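Local atomic coordinates of E3 SUMO-protein ligase SIZ2 (Saccharomyces cerevisiae, PDB entry 6U75), a protein that acts as a PIAS-family E3 ligase that promotes SUMO attachment to target proteins, and binds double-stranded DNA and zinc. Residues Trp213-Gln218 with Ile233-Leu238; Thr100-Asn105 with Gln220-Gln225; Pro10-Pro15 with Lys38-Leu43; Lys51-Ser56 with Phe135-Phe140. One frame throughout, in Å; residues are numbered along the deposited sequence.

Contact 1: Trp213-Gln218 with Ile233-Leu238; sequences WFLHSQ and IKFDQL
Phe214 and Leu215, neighbours on helix 211-218 of the SP-RING zinc finger, push two apolar bumps against three side chains of Ile233-Leu238, where the chain makes a short 3-10 turn. Phe214 is the broader bump. With CG anti to the backbone N (chi1 176°), its ring is carried out from the helix so that its far end, CE2 and CZ, rests obliquely against two methyl groups. Phe214 CZ lies 3.9 Å from Ile233 CD1, and Phe214 CE2 lies 3.9 Å from Leu238 CD1. Leu238 CD1 also reaches Leu215 CD2 at 4.4 Å, so this one branch settles into the hollow between the two helix side chains, a shape that suits leucine. CG of Gln218, one turn further along the helix, lies over one face of the Phe214 ring, and the rings of Phe209 and Trp224 meet it as well. No hydrogen bond crosses this buried interface, which relies on complementary shape. Ile233 places the cluster beside the zinc site, while Leu145 of helix 142-150 touches both Leu215 and Phe235. Leu215 CD2 meets the edge of the Phe235 ring, 3.9 Å from both CD1 and CE1 of Phe235.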
loop_
_atom_site.group_PDB
_atom_site.type_symbol
_atom_site.label_atom_id
_atom_site.label_comp_id
_atom_site.label_asym_id
_atom_site.label_seq_id
_atom_site.Cartn_x
_atom_site.Cartn_y
_atom_site.Cartn_z
ATOM N N TRP A 213 -0.147 -2.051 11.835
ATOM C CA TRP A 213 1.174 -2.441 11.359
ATOM C C TRP A 213 1.127 -2.956 9.927
ATOM O O TRP A 213 2.067 -2.730 9.158
ATOM C CB TRP A 213 1.776 -3.491 12.286
ATOM C CG TRP A 213 2.415 -2.894 13.497
ATOM C CD1 TRP A 213 1.877 -2.791 14.746
ATOM C CD2 TRP A 213 3.718 -2.306 13.571
ATOM N NE1 TRP A 213 2.768 -2.179 15.596
ATOM C CE2 TRP A 213 3.906 -1.872 14.898
ATOM C CE3 TRP A 213 4.746 -2.109 12.645
ATOM C CZ2 TRP A 213 5.079 -1.253 15.320
ATOM C CZ3 TRP A 213 5.909 -1.495 13.066
ATOM C CH2 TRP A 213 6.067 -1.074 14.392
ATOM N N PHE A 214 0.045 -3.637 9.546
ATOM C CA PHE A 214 -0.105 -4.057 8.157
ATOM C C PHE A 214 -0.169 -2.849 7.230
ATOM O O PHE A 214 0.503 -2.811 6.194
ATOM C CB PHE A 214 -1.355 -4.921 8.003
ATOM C CG PHE A 214 -1.642 -5.322 6.584
ATOM C CD1 PHE A 214 -0.959 -6.372 5.994
ATOM C CD2 PHE A 214 -2.598 -4.652 5.841
ATOM C CE1 PHE A 214 -1.222 -6.743 4.690
ATOM C CE2 PHE A 214 -2.866 -5.019 4.536
ATOM C CZ PHE A 214 -2.176 -6.066 3.960
ATOM N N LEU A 215 -0.977 -1.848 7.589
ATOM C CA LEU A 215 -1.069 -0.645 6.767
ATOM C C LEU A 215 0.252 0.112 6.736
ATOM O O LEU A 215 0.591 0.729 5.719
ATOM C CB LEU A 215 -2.185 0.262 7.285
ATOM C CG LEU A 215 -3.611 -0.271 7.124
ATOM C CD1 LEU A 215 -4.591 0.597 7.895
ATOM C CD2 LEU A 215 -3.998 -0.339 5.655
ATOM N N HIS A 216 1.005 0.083 7.837
ATOM C CA HIS A 216 2.326 0.701 7.846
ATOM C C HIS A 216 3.274 -0.019 6.896
ATOM O O HIS A 216 4.032 0.620 6.159
ATOM C CB HIS A 216 2.883 0.702 9.270
ATOM C CG HIS A 216 4.291 1.201 9.375
ATOM N ND1 HIS A 216 4.608 2.542 9.390
ATOM C CD2 HIS A 216 5.466 0.535 9.480
ATOM C CE1 HIS A 216 5.918 2.681 9.496
ATOM N NE2 HIS A 216 6.461 1.479 9.554
ATOM N N SER A 217 3.238 -1.353 6.899
ATOM C CA SER A 217 4.069 -2.126 5.984
ATOM C C SER A 217 3.695 -1.848 4.533
ATOM O O SER A 217 4.566 -1.627 3.683
ATOM C CB SER A 217 3.933 -3.616 6.299
ATOM O OG SER A 217 4.534 -4.411 5.292
ATOM N N GLN A 218 2.395 -1.855 4.230
ATOM C CA GLN A 218 1.958 -1.682 2.847
ATOM C C GLN A 218 2.223 -0.270 2.342
ATOM O O GLN A 218 2.384 -0.068 1.133
ATOM C CB GLN A 218 0.472 -2.016 2.722
ATOM C CG GLN A 218 0.130 -3.457 3.060
ATOM C CD GLN A 218 0.743 -4.445 2.089
ATOM O OE1 GLN A 218 1.001 -4.117 0.931
ATOM N NE2 GLN A 218 0.983 -5.665 2.557
ATOM N N ILE A 233 -4.843 -9.821 -0.944
ATOM C CA ILE A 233 -6.038 -9.219 -0.376
ATOM C C ILE A 233 -6.081 -7.750 -0.780
ATOM O O ILE A 233 -5.147 -7.215 -1.377
ATOM C CB ILE A 233 -6.098 -9.368 1.156
ATOM C CG1 ILE A 233 -4.837 -8.791 1.804
ATOM C CG2 ILE A 233 -6.269 -10.829 1.537
ATOM C CD1 ILE A 233 -4.879 -8.791 3.315
ATOM N N LYS A 234 -7.193 -7.102 -0.445
ATOM C CA LYS A 234 -7.419 -5.706 -0.784
ATOM C C LYS A 234 -7.885 -4.957 0.456
ATOM O O LYS A 234 -8.405 -5.545 1.407
ATOM C CB LYS A 234 -8.443 -5.570 -1.919
ATOM C CG LYS A 234 -7.957 -6.159 -3.239
ATOM C CD LYS A 234 -9.052 -6.918 -3.974
ATOM C CE LYS A 234 -10.029 -5.982 -4.663
ATOM N NZ LYS A 234 -11.122 -6.734 -5.342
ATOM N N PHE A 235 -7.685 -3.637 0.429
ATOM C CA PHE A 235 -7.947 -2.820 1.610
ATOM C C PHE A 235 -9.372 -3.001 2.116
ATOM O O PHE A 235 -9.600 -3.093 3.328
ATOM C CB PHE A 235 -7.676 -1.351 1.291
ATOM C CG PHE A 235 -8.036 -0.415 2.407
ATOM C CD1 PHE A 235 -7.321 -0.420 3.590
ATOM C CD2 PHE A 235 -9.088 0.474 2.271
ATOM C CE1 PHE A 235 -7.650 0.437 4.618
ATOM C CE2 PHE A 235 -9.421 1.334 3.295
ATOM C CZ PHE A 235 -8.701 1.316 4.471
ATOM N N ASP A 236 -10.346 -3.057 1.207
ATOM C CA ASP A 236 -11.745 -3.130 1.613
ATOM C C ASP A 236 -12.131 -4.487 2.186
ATOM O O ASP A 236 -13.246 -4.625 2.700
ATOM C CB ASP A 236 -12.647 -2.794 0.425
ATOM C CG ASP A 236 -12.481 -1.361 -0.044
ATOM O OD1 ASP A 236 -12.241 -0.480 0.809
ATOM O OD2 ASP A 236 -12.585 -1.117 -1.264
ATOM N N GLN A 237 -11.251 -5.486 2.117
ATOM C CA GLN A 237 -11.524 -6.783 2.723
ATOM C C GLN A 237 -11.098 -6.857 4.182
ATOM O O GLN A 237 -11.525 -7.775 4.891
ATOM C CB GLN A 237 -10.816 -7.894 1.942
ATOM C CG GLN A 237 -11.287 -8.042 0.506
ATOM C CD GLN A 237 -10.523 -9.112 -0.248
ATOM O OE1 GLN A 237 -9.849 -9.950 0.351
ATOM N NE2 GLN A 237 -10.620 -9.084 -1.572
ATOM N N LEU A 238 -10.273 -5.919 4.644
ATOM C CA LEU A 238 -9.781 -5.955 6.014
ATOM C C LEU A 238 -10.916 -5.695 6.995
ATOM O O LEU A 238 -11.669 -4.728 6.848
ATOM C CB LEU A 238 -8.676 -4.918 6.206
ATOM C CG LEU A 238 -7.444 -5.075 5.314
ATOM C CD1 LEU A 238 -6.498 -3.900 5.495
ATOM C CD2 LEU A 238 -6.732 -6.384 5.610
#

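Contact 2: Thr100-Asn105 with Gln220-Gln225; sequences TGNPAN and QVPTWQ
Asn102 carries its CG anti to the carbonyl carbon (chi1 -78°), which turns the carboxamide toward Pro222 and Gln220; in Thr100 a chi1 of 68° sends OG1 back to its own side of the contact, to the carbonyl of Gly93, and leaves CG2 facing Pro222 O at 3.8 Å. The Pro222 ring is the centrepiece, crossed at a slant by the amide. Its CG and CD lie against Asn102 OD1, with CD of Pro222 3.5 Å from that oxygen, and Pro222 CD also lies 3.4 Å from Thr100 O. No hydrogen bond joins the two segments. Proline suits the place because its ring restricts phi to near the -71° found here, as the centre of an inverse gamma turn needs; Thr223 N to Val221 O (2.6 Å) closes the turn. The other arm of the amide, Asn102 ND2, sits 3.6 Å from Gln220 CA and makes a weak hydrogen bond to Ser219 O. With an alanine here instead of Asn102, the Ser219 carbonyl is likely to lose its weak donor, and a gap to open beside the Pro222 ring. The contact joins the PINIT domain to the SP-RING: Thr100-Asn105 leads into strand 104-105, which pairs with strand 50-58, and Gln220-Gln225 belongs to the loop between helix 211-218 and strand 239-240.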
loop_
_atom_site.group_PDB
_atom_site.type_symbol
_atom_site.label_atom_id
_atom_site.label_comp_id
_atom_site.label_asym_id
_atom_site.label_seq_id
_atom_site.Cartn_x
_atom_site.Cartn_y
_atom_site.Cartn_z
ATOM N N THR A 100 4.817 -3.271 -7.184
ATOM C CA THR A 100 5.032 -2.959 -5.776
ATOM C C THR A 100 5.808 -1.660 -5.588
ATOM O O THR A 100 6.529 -1.506 -4.596
ATOM C CB THR A 100 5.764 -4.109 -5.085
ATOM O OG1 THR A 100 7.105 -4.196 -5.582
ATOM C CG2 THR A 100 5.048 -5.426 -5.339
ATOM N N GLY A 101 5.683 -0.727 -6.525
ATOM C CA GLY A 101 6.356 0.545 -6.432
ATOM C C GLY A 101 5.464 1.610 -5.825
ATOM O O GLY A 101 4.241 1.488 -5.808
ATOM N N ASN A 102 6.098 2.658 -5.319
ATOM C CA ASN A 102 5.412 3.816 -4.773
ATOM C C ASN A 102 5.626 5.030 -5.663
ATOM O O ASN A 102 6.584 5.083 -6.442
ATOM C CB ASN A 102 5.912 4.135 -3.358
ATOM C CG ASN A 102 5.331 3.211 -2.310
ATOM O OD1 ASN A 102 4.343 2.519 -2.553
ATOM N ND2 ASN A 102 5.938 3.204 -1.130
ATOM N N PRO A 103 4.750 6.024 -5.581
ATOM C CA PRO A 103 4.969 7.270 -6.318
ATOM C C PRO A 103 6.024 8.132 -5.637
ATOM O O PRO A 103 6.419 7.901 -4.493
ATOM C CB PRO A 103 3.594 7.944 -6.292
ATOM C CG PRO A 103 2.948 7.420 -5.057
ATOM C CD PRO A 103 3.452 6.013 -4.885
ATOM N N ALA A 104 6.481 9.142 -6.371
ATOM C CA ALA A 104 7.458 10.103 -5.878
ATOM C C ALA A 104 6.756 11.419 -5.577
ATOM O O ALA A 104 5.954 11.899 -6.385
ATOM C CB ALA A 104 8.578 10.320 -6.897
ATOM N N ASN A 105 7.060 11.999 -4.418
ATOM C CA ASN A 105 6.437 13.242 -3.978
ATOM C C ASN A 105 7.261 14.416 -4.493
ATOM O O ASN A 105 8.392 14.635 -4.048
ATOM C CB ASN A 105 6.326 13.277 -2.456
ATOM C CG ASN A 105 5.642 14.532 -1.949
ATOM O OD1 ASN A 105 4.860 15.159 -2.663
ATOM N ND2 ASN A 105 5.934 14.904 -0.708
ATOM N N GLN A 220 4.819 1.270 2.407
ATOM C CA GLN A 220 6.174 1.328 1.884
ATOM C C GLN A 220 6.546 0.142 1.006
ATOM O O GLN A 220 7.537 0.232 0.273
ATOM C CB GLN A 220 7.186 1.431 3.038
ATOM C CG GLN A 220 7.022 0.372 4.117
ATOM C CD GLN A 220 7.667 0.775 5.428
ATOM O OE1 GLN A 220 7.994 1.943 5.639
ATOM N NE2 GLN A 220 7.851 -0.192 6.319
ATOM N N VAL A 221 5.793 -0.953 1.053
ATOM C CA VAL A 221 6.000 -2.086 0.154
ATOM C C VAL A 221 4.630 -2.642 -0.225
ATOM O O VAL A 221 4.155 -3.599 0.403
ATOM C CB VAL A 221 6.884 -3.166 0.798
ATOM C CG1 VAL A 221 7.275 -4.216 -0.234
ATOM C CG2 VAL A 221 8.127 -2.544 1.418
ATOM N N PRO A 222 3.961 -2.080 -1.239
ATOM C CA PRO A 222 2.586 -2.505 -1.543
ATOM C C PRO A 222 2.484 -3.904 -2.134
ATOM O O PRO A 222 2.170 -4.062 -3.317
ATOM C CB PRO A 222 2.108 -1.442 -2.544
ATOM C CG PRO A 222 3.042 -0.289 -2.377
ATOM C CD PRO A 222 4.354 -0.894 -2.016
ATOM N N THR A 223 2.734 -4.930 -1.317
ATOM C CA THR A 223 2.518 -6.302 -1.766
ATOM C C THR A 223 1.059 -6.714 -1.627
ATOM O O THR A 223 0.557 -7.497 -2.442
ATOM C CB THR A 223 3.398 -7.271 -0.974
ATOM O OG1 THR A 223 2.851 -7.454 0.339
ATOM C CG2 THR A 223 4.814 -6.736 -0.854
ATOM N N TRP A 224 0.374 -6.201 -0.609
ATOM C CA TRP A 224 -1.026 -6.524 -0.346
ATOM C C TRP A 224 -1.244 -8.033 -0.333
ATOM O O TRP A 224 -2.151 -8.569 -0.972
ATOM C CB TRP A 224 -1.939 -5.830 -1.354
ATOM C CG TRP A 224 -2.014 -4.366 -1.087
ATOM C CD1 TRP A 224 -1.354 -3.375 -1.749
ATOM C CD2 TRP A 224 -2.769 -3.728 -0.054
ATOM N NE1 TRP A 224 -1.661 -2.154 -1.199
ATOM C CE2 TRP A 224 -2.528 -2.344 -0.156
ATOM C CE3 TRP A 224 -3.631 -4.191 0.944
ATOM C CZ2 TRP A 224 -3.119 -1.419 0.700
ATOM C CZ3 TRP A 224 -4.217 -3.272 1.791
ATOM C CH2 TRP A 224 -3.958 -1.902 1.665
ATOM N N GLN A 225 -0.391 -8.719 0.423
ATOM C CA GLN A 225 -0.510 -10.146 0.673
ATOM C C GLN A 225 -0.642 -10.369 2.170
ATOM O O GLN A 225 0.071 -9.747 2.964
ATOM C CB GLN A 225 0.702 -10.908 0.134
ATOM C CG GLN A 225 0.893 -10.783 -1.367
ATOM C CD GLN A 225 2.188 -11.412 -1.841
ATOM O OE1 GLN A 225 2.821 -12.178 -1.114
ATOM N NE2 GLN A 225 2.593 -11.085 -3.063
#

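Contact 3: Pro10-Pro15 with Lys38-Leu43; sequences PIVQIP and KSNHDL
Leu43 makes the apolar part of this surface contact: its CD2 methyl lies 4.0 Å from Ile11 CG2 and 4.0 Å from Val12 CG1. Its CG is anti to the backbone N (chi1 -178°), a torsion that extends the leucine from the helix to both branched residues. These can serve one leucine together because Ile11 and Val12 form a classic beta bulge opposite Ile136. The second kind of contact is amide against methyl. Asn40, one helical turn earlier, and Ile14 slide past each other in opposite directions, with Asn40 ND2 3.7 Å from Ile14 CD1, while Val12 CG1 lies near Asn40 OD1. This is packing without hydrogen bonds. Within the helix, Lys38 NZ forms a salt bridge to Asp42 OD2 (3.0 Å), using the syn lone pair of that oxygen. All of this lies in the PINIT domain, where helix 38-46 packs over the sheet: strand 12-21 runs antiparallel to strand 130-139, whose Ile136 touches Val12, Ile14 and Asn40, and Tyr50 of strand 50-58 meets Ile11 and Leu43.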
loop_
_atom_site.group_PDB
_atom_site.type_symbol
_atom_site.label_atom_id
_atom_site.label_comp_id
_atom_site.label_asym_id
_atom_site.label_seq_id
_atom_site.Cartn_x
_atom_site.Cartn_y
_atom_site.Cartn_z
ATOM N N PRO A 10 -6.775 10.288 -6.808
ATOM C CA PRO A 10 -6.529 11.402 -7.729
ATOM C C PRO A 10 -7.552 12.518 -7.584
ATOM O O PRO A 10 -8.737 12.280 -7.340
ATOM C CB PRO A 10 -6.626 10.741 -9.108
ATOM C CG PRO A 10 -7.577 9.617 -8.906
ATOM C CD PRO A 10 -7.373 9.128 -7.495
ATOM N N ILE A 11 -7.072 13.748 -7.747
ATOM C CA ILE A 11 -7.912 14.931 -7.773
ATOM C C ILE A 11 -7.927 15.565 -9.157
ATOM O O ILE A 11 -8.981 15.981 -9.642
ATOM C CB ILE A 11 -7.435 15.948 -6.711
ATOM C CG1 ILE A 11 -7.462 15.323 -5.313
ATOM C CG2 ILE A 11 -8.278 17.214 -6.760
ATOM C CD1 ILE A 11 -8.837 14.870 -4.859
ATOM N N VAL A 12 -6.768 15.637 -9.805
ATOM C CA VAL A 12 -6.663 16.176 -11.154
ATOM C C VAL A 12 -5.327 15.737 -11.733
ATOM O O VAL A 12 -4.313 15.694 -11.033
ATOM C CB VAL A 12 -6.804 17.718 -11.158
ATOM C CG1 VAL A 12 -5.836 18.344 -10.165
ATOM C CG2 VAL A 12 -6.571 18.267 -12.556
ATOM N N GLN A 13 -5.340 15.401 -13.019
ATOM C CA GLN A 13 -4.111 15.103 -13.735
ATOM C C GLN A 13 -3.449 16.398 -14.181
ATOM O O GLN A 13 -4.124 17.338 -14.612
ATOM C CB GLN A 13 -4.400 14.219 -14.947
ATOM C CG GLN A 13 -3.159 13.772 -15.699
ATOM C CD GLN A 13 -3.481 12.828 -16.839
ATOM O OE1 GLN A 13 -4.631 12.431 -17.027
ATOM N NE2 GLN A 13 -2.463 12.464 -17.608
ATOM N N ILE A 14 -2.130 16.448 -14.073
ATOM C CA ILE A 14 -1.384 17.631 -14.507
ATOM C C ILE A 14 -1.183 17.554 -16.019
ATOM O O ILE A 14 -0.655 16.544 -16.512
ATOM C CB ILE A 14 -0.047 17.724 -13.779
ATOM C CG1 ILE A 14 -0.263 18.036 -12.294
ATOM C CG2 ILE A 14 0.836 18.786 -14.421
ATOM C CD1 ILE A 14 -0.814 19.426 -12.015
ATOM N N PRO A 15 -1.579 18.572 -16.779
ATOM C CA PRO A 15 -1.387 18.521 -18.230
ATOM C C PRO A 15 0.060 18.775 -18.617
ATOM O O PRO A 15 0.809 19.464 -17.921
ATOM C CB PRO A 15 -2.301 19.640 -18.741
ATOM C CG PRO A 15 -2.322 20.626 -17.630
ATOM C CD PRO A 15 -2.227 19.827 -16.356
ATOM N N LYS A 38 -0.981 28.365 -11.639
ATOM C CA LYS A 38 -1.220 28.986 -10.343
ATOM C C LYS A 38 -2.500 28.462 -9.704
ATOM O O LYS A 38 -2.602 28.413 -8.473
ATOM C CB LYS A 38 -1.280 30.506 -10.499
ATOM C CG LYS A 38 -0.992 31.282 -9.224
ATOM C CD LYS A 38 -2.266 31.678 -8.501
ATOM C CE LYS A 38 -1.955 32.478 -7.244
ATOM N NZ LYS A 38 -3.188 32.895 -6.521
ATOM N N SER A 39 -3.481 28.060 -10.518
ATOM C CA SER A 39 -4.697 27.472 -9.966
ATOM C C SER A 39 -4.402 26.148 -9.273
ATOM O O SER A 39 -4.947 25.865 -8.200
ATOM C CB SER A 39 -5.736 27.280 -11.071
ATOM O OG SER A 39 -6.348 28.511 -11.416
ATOM N N ASN A 40 -3.537 25.322 -9.865
ATOM C CA ASN A 40 -3.168 24.067 -9.218
ATOM C C ASN A 40 -2.330 24.307 -7.966
ATOM O O ASN A 40 -2.430 23.542 -7.000
ATOM C CB ASN A 40 -2.428 23.170 -10.208
ATOM C CG ASN A 40 -3.354 22.575 -11.255
ATOM O OD1 ASN A 40 -4.485 22.194 -10.955
ATOM N ND2 ASN A 40 -2.879 22.495 -12.491
ATOM N N HIS A 41 -1.516 25.363 -7.950
ATOM C CA HIS A 41 -0.828 25.740 -6.718
ATOM C C HIS A 41 -1.828 26.128 -5.635
ATOM O O HIS A 41 -1.702 25.715 -4.475
ATOM C CB HIS A 41 0.142 26.889 -6.991
ATOM C CG HIS A 41 1.512 26.441 -7.391
ATOM N ND1 HIS A 41 2.550 26.330 -6.489
ATOM C CD2 HIS A 41 2.018 26.078 -8.593
ATOM C CE1 HIS A 41 3.635 25.918 -7.120
ATOM N NE2 HIS A 41 3.339 25.759 -8.397
ATOM N N ASP A 42 -2.829 26.934 -5.997
ATOM C CA ASP A 42 -3.862 27.304 -5.035
ATOM C C ASP A 42 -4.609 26.074 -4.540
ATOM O O ASP A 42 -4.996 26.000 -3.369
ATOM C CB ASP A 42 -4.838 28.299 -5.663
ATOM C CG ASP A 42 -4.181 29.618 -6.019
ATOM O OD1 ASP A 42 -3.144 29.953 -5.410
ATOM O OD2 ASP A 42 -4.706 30.322 -6.906
ATOM N N LEU A 43 -4.828 25.099 -5.422
ATOM C CA LEU A 43 -5.498 23.871 -5.010
ATOM C C LEU A 43 -4.641 23.085 -4.023
ATOM O O LEU A 43 -5.148 22.594 -3.008
ATOM C CB LEU A 43 -5.830 23.024 -6.236
ATOM C CG LEU A 43 -6.589 21.725 -5.966
ATOM C CD1 LEU A 43 -7.950 22.016 -5.352
ATOM C CD2 LEU A 43 -6.731 20.923 -7.249
#

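Contact 4: Lys51-Ser56 with Phe135-Phe140; sequences KLYLFS and FIVEVF
Lys51 and Val137 form one hydrogen-bonded antiparallel pair and Tyr53 and Phe135 the next, with Leu52 and Ile136 as the non-hydrogen-bonded pair between them. Each outer pair has two backbone bonds: Lys51 N to Val137 O and Val137 N to Lys51 O, both 2.9 Å, then Tyr53 N to Phe135 O and Phe135 N to Tyr53 O. All four are fairly straight. Ile136 CA and Leu52 CA add CA-H...O contacts to Lys51 O and Phe135 O.

Apolar packing occupies both faces. On one, Leu52 CD1 approaches Ile136 CG1 (4.2 Å). On the other, Tyr53 has CG anti to the carbonyl carbon (chi1 -84°), which lays its ring across to the valines: Val137 CG2 lies over the ring in a CH-pi contact, 3.9 Å from the centroid, and Val139 CG1 comes obliquely to the phenol end, 3.6 Å from Tyr53 CZ. A long flat ring suits this place, since it spans two valines of the partner strand. A serine in place of Tyr53 would probably strip the ring from Val137 CG2 and Val139 CG1 and open a gap there.

The aromatic pair is an offset edge-to-face stack: the edge of Phe135 turns toward the face of Phe55, planes at 89° and centroids 5.8 Å apart. Val137 CG1 meets the edge of Phe55, and Phe3 joins both phenylalanine rings.

The axes of segments 51-56 and 135-139 differ by 119°, well short of 180°, consistent with a strongly twisted antiparallel sheet, here that of the PINIT domain.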
loop_
_atom_site.group_PDB
_atom_site.type_symbol
_atom_site.label_atom_id
_atom_site.label_comp_id
_atom_site.label_asym_id
_atom_site.label_seq_id
_atom_site.Cartn_x
_atom_site.Cartn_y
_atom_site.Cartn_z
ATOM N N LYS A 51 -1.024 16.482 -2.490
ATOM C CA LYS A 51 0.371 16.428 -2.897
ATOM C C LYS A 51 0.446 16.180 -4.398
ATOM O O LYS A 51 -0.497 15.681 -5.014
ATOM C CB LYS A 51 1.139 15.322 -2.154
ATOM C CG LYS A 51 1.084 15.411 -0.633
ATOM C CD LYS A 51 1.660 16.720 -0.115
ATOM C CE LYS A 51 2.095 16.604 1.337
ATOM N NZ LYS A 51 3.473 16.052 1.455
ATOM N N LEU A 52 1.586 16.535 -4.986
ATOM C CA LEU A 52 1.854 16.276 -6.397
ATOM C C LEU A 52 2.717 15.024 -6.490
ATOM O O LEU A 52 3.885 15.037 -6.089
ATOM C CB LEU A 52 2.539 17.467 -7.059
ATOM C CG LEU A 52 2.900 17.257 -8.532
ATOM C CD1 LEU A 52 1.651 16.980 -9.356
ATOM C CD2 LEU A 52 3.654 18.454 -9.089
ATOM N N TYR A 53 2.144 13.947 -7.020
ATOM C CA TYR A 53 2.802 12.651 -7.079
ATOM C C TYR A 53 3.132 12.289 -8.520
ATOM O O TYR A 53 2.288 12.424 -9.416
ATOM C CB TYR A 53 1.923 11.562 -6.455
ATOM C CG TYR A 53 2.022 11.448 -4.948
ATOM C CD1 TYR A 53 2.691 12.404 -4.192
ATOM C CD2 TYR A 53 1.457 10.369 -4.281
ATOM C CE1 TYR A 53 2.783 12.292 -2.817
ATOM C CE2 TYR A 53 1.545 10.251 -2.907
ATOM C CZ TYR A 53 2.209 11.213 -2.181
ATOM O OH TYR A 53 2.298 11.096 -0.814
ATOM N N LEU A 54 4.364 11.834 -8.727
ATOM C CA LEU A 54 4.805 11.264 -9.991
ATOM C C LEU A 54 4.529 9.767 -9.995
ATOM O O LEU A 54 4.754 9.080 -8.995
ATOM C CB LEU A 54 6.297 11.526 -10.195
ATOM C CG LEU A 54 6.960 10.973 -11.457
ATOM C CD1 LEU A 54 6.595 11.805 -12.674
ATOM C CD2 LEU A 54 8.467 10.922 -11.273
ATOM N N PHE A 55 4.037 9.268 -11.125
ATOM C CA PHE A 55 3.687 7.865 -11.287
ATOM C C PHE A 55 4.391 7.308 -12.515
ATOM O O PHE A 55 4.561 8.010 -13.516
ATOM C CB PHE A 55 2.172 7.683 -11.432
ATOM C CG PHE A 55 1.397 8.030 -10.193
ATOM C CD1 PHE A 55 1.087 9.347 -9.898
ATOM C CD2 PHE A 55 0.975 7.037 -9.325
ATOM C CE1 PHE A 55 0.375 9.665 -8.760
ATOM C CE2 PHE A 55 0.263 7.352 -8.186
ATOM C CZ PHE A 55 -0.038 8.666 -7.903
ATOM N N SER A 56 4.790 6.042 -12.432
ATOM C CA SER A 56 5.422 5.337 -13.535
ATOM C C SER A 56 4.810 3.950 -13.633
ATOM O O SER A 56 4.619 3.279 -12.616
ATOM C CB SER A 56 6.940 5.232 -13.345
ATOM O OG SER A 56 7.540 4.485 -14.389
ATOM N N PHE A 135 0.080 13.548 -11.037
ATOM C CA PHE A 135 -1.269 13.815 -10.563
ATOM C C PHE A 135 -1.215 14.565 -9.244
ATOM O O PHE A 135 -0.354 14.297 -8.405
ATOM C CB PHE A 135 -2.071 12.523 -10.354
ATOM C CG PHE A 135 -2.424 11.806 -11.623
ATOM C CD1 PHE A 135 -1.483 11.040 -12.288
ATOM C CD2 PHE A 135 -3.707 11.880 -12.140
ATOM C CE1 PHE A 135 -1.810 10.373 -13.452
ATOM C CE2 PHE A 135 -4.040 11.215 -13.302
ATOM C CZ PHE A 135 -3.091 10.462 -13.959
ATOM N N ILE A 136 -2.143 15.487 -9.058
ATOM C CA ILE A 136 -2.455 15.959 -7.718
ATOM C C ILE A 136 -3.343 14.914 -7.060
ATOM O O ILE A 136 -4.272 14.386 -7.681
ATOM C CB ILE A 136 -3.124 17.344 -7.761
ATOM C CG1 ILE A 136 -2.185 18.340 -8.446
ATOM C CG2 ILE A 136 -3.477 17.814 -6.352
ATOM C CD1 ILE A 136 -2.602 19.786 -8.317
ATOM N N VAL A 137 -3.042 14.583 -5.808
ATOM C CA VAL A 137 -3.713 13.490 -5.122
ATOM C C VAL A 137 -3.945 13.874 -3.671
ATOM O O VAL A 137 -3.161 14.611 -3.067
ATOM C CB VAL A 137 -2.903 12.176 -5.197
ATOM C CG1 VAL A 137 -2.614 11.802 -6.643
ATOM C CG2 VAL A 137 -1.608 12.304 -4.406
ATOM N N GLU A 138 -5.036 13.363 -3.115
ATOM C CA GLU A 138 -5.281 13.428 -1.681
ATOM C C GLU A 138 -4.700 12.169 -1.051
ATOM O O GLU A 138 -5.044 11.054 -1.459
ATOM C CB GLU A 138 -6.774 13.546 -1.382
ATOM C CG GLU A 138 -7.087 13.809 0.083
ATOM C CD GLU A 138 -8.575 13.906 0.353
ATOM O OE1 GLU A 138 -9.050 13.250 1.304
ATOM O OE2 GLU A 138 -9.269 14.633 -0.388
ATOM N N VAL A 139 -3.810 12.349 -0.077
ATOM C CA VAL A 139 -3.126 11.239 0.571
ATOM C C VAL A 139 -3.803 10.946 1.900
ATOM O O VAL A 139 -4.379 11.832 2.542
ATOM C CB VAL A 139 -1.623 11.533 0.771
ATOM C CG1 VAL A 139 -0.955 11.833 -0.564
ATOM C CG2 VAL A 139 -1.421 12.683 1.752
ATOM N N PHE A 140 -3.731 9.685 2.318
ATOM C CA PHE A 140 -4.308 9.230 3.573
ATOM C C PHE A 140 -3.266 8.428 4.338
ATOM O O PHE A 140 -2.560 7.599 3.758
ATOM C CB PHE A 140 -5.554 8.374 3.338
ATOM C CG PHE A 140 -6.607 9.052 2.511
ATOM C CD1 PHE A 140 -7.608 9.794 3.113
ATOM C CD2 PHE A 140 -6.593 8.949 1.130
ATOM C CE1 PHE A 140 -8.577 10.418 2.354
ATOM C CE2 PHE A 140 -7.560 9.572 0.366
ATOM C CZ PHE A 140 -8.553 10.307 0.979
#

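The four contacts trace the path from the PINIT sheet to the zinc site. Contacts 3 and 4 share that sheet, their centres about 10 Å apart, and Ile11 N bonds to Ile136 O at 2.9 Å. Contact 2 joins contact 4 through Ala104 O and Leu54 N (2.8 Å), and it carries the connection across to the SP-RING. There it meets contact 1, where Ile233 N and Trp224 O are 3.0 Å apart. The zinc ion, bound by Cys203, His205, Cys226 and Cys229, is about 6 Å from the side chain of Ile233 in contact 1 and about 12 Å from that of Thr223 in contact 2. Contact 3 is remote, its centre about 29 Å from that of contact 1.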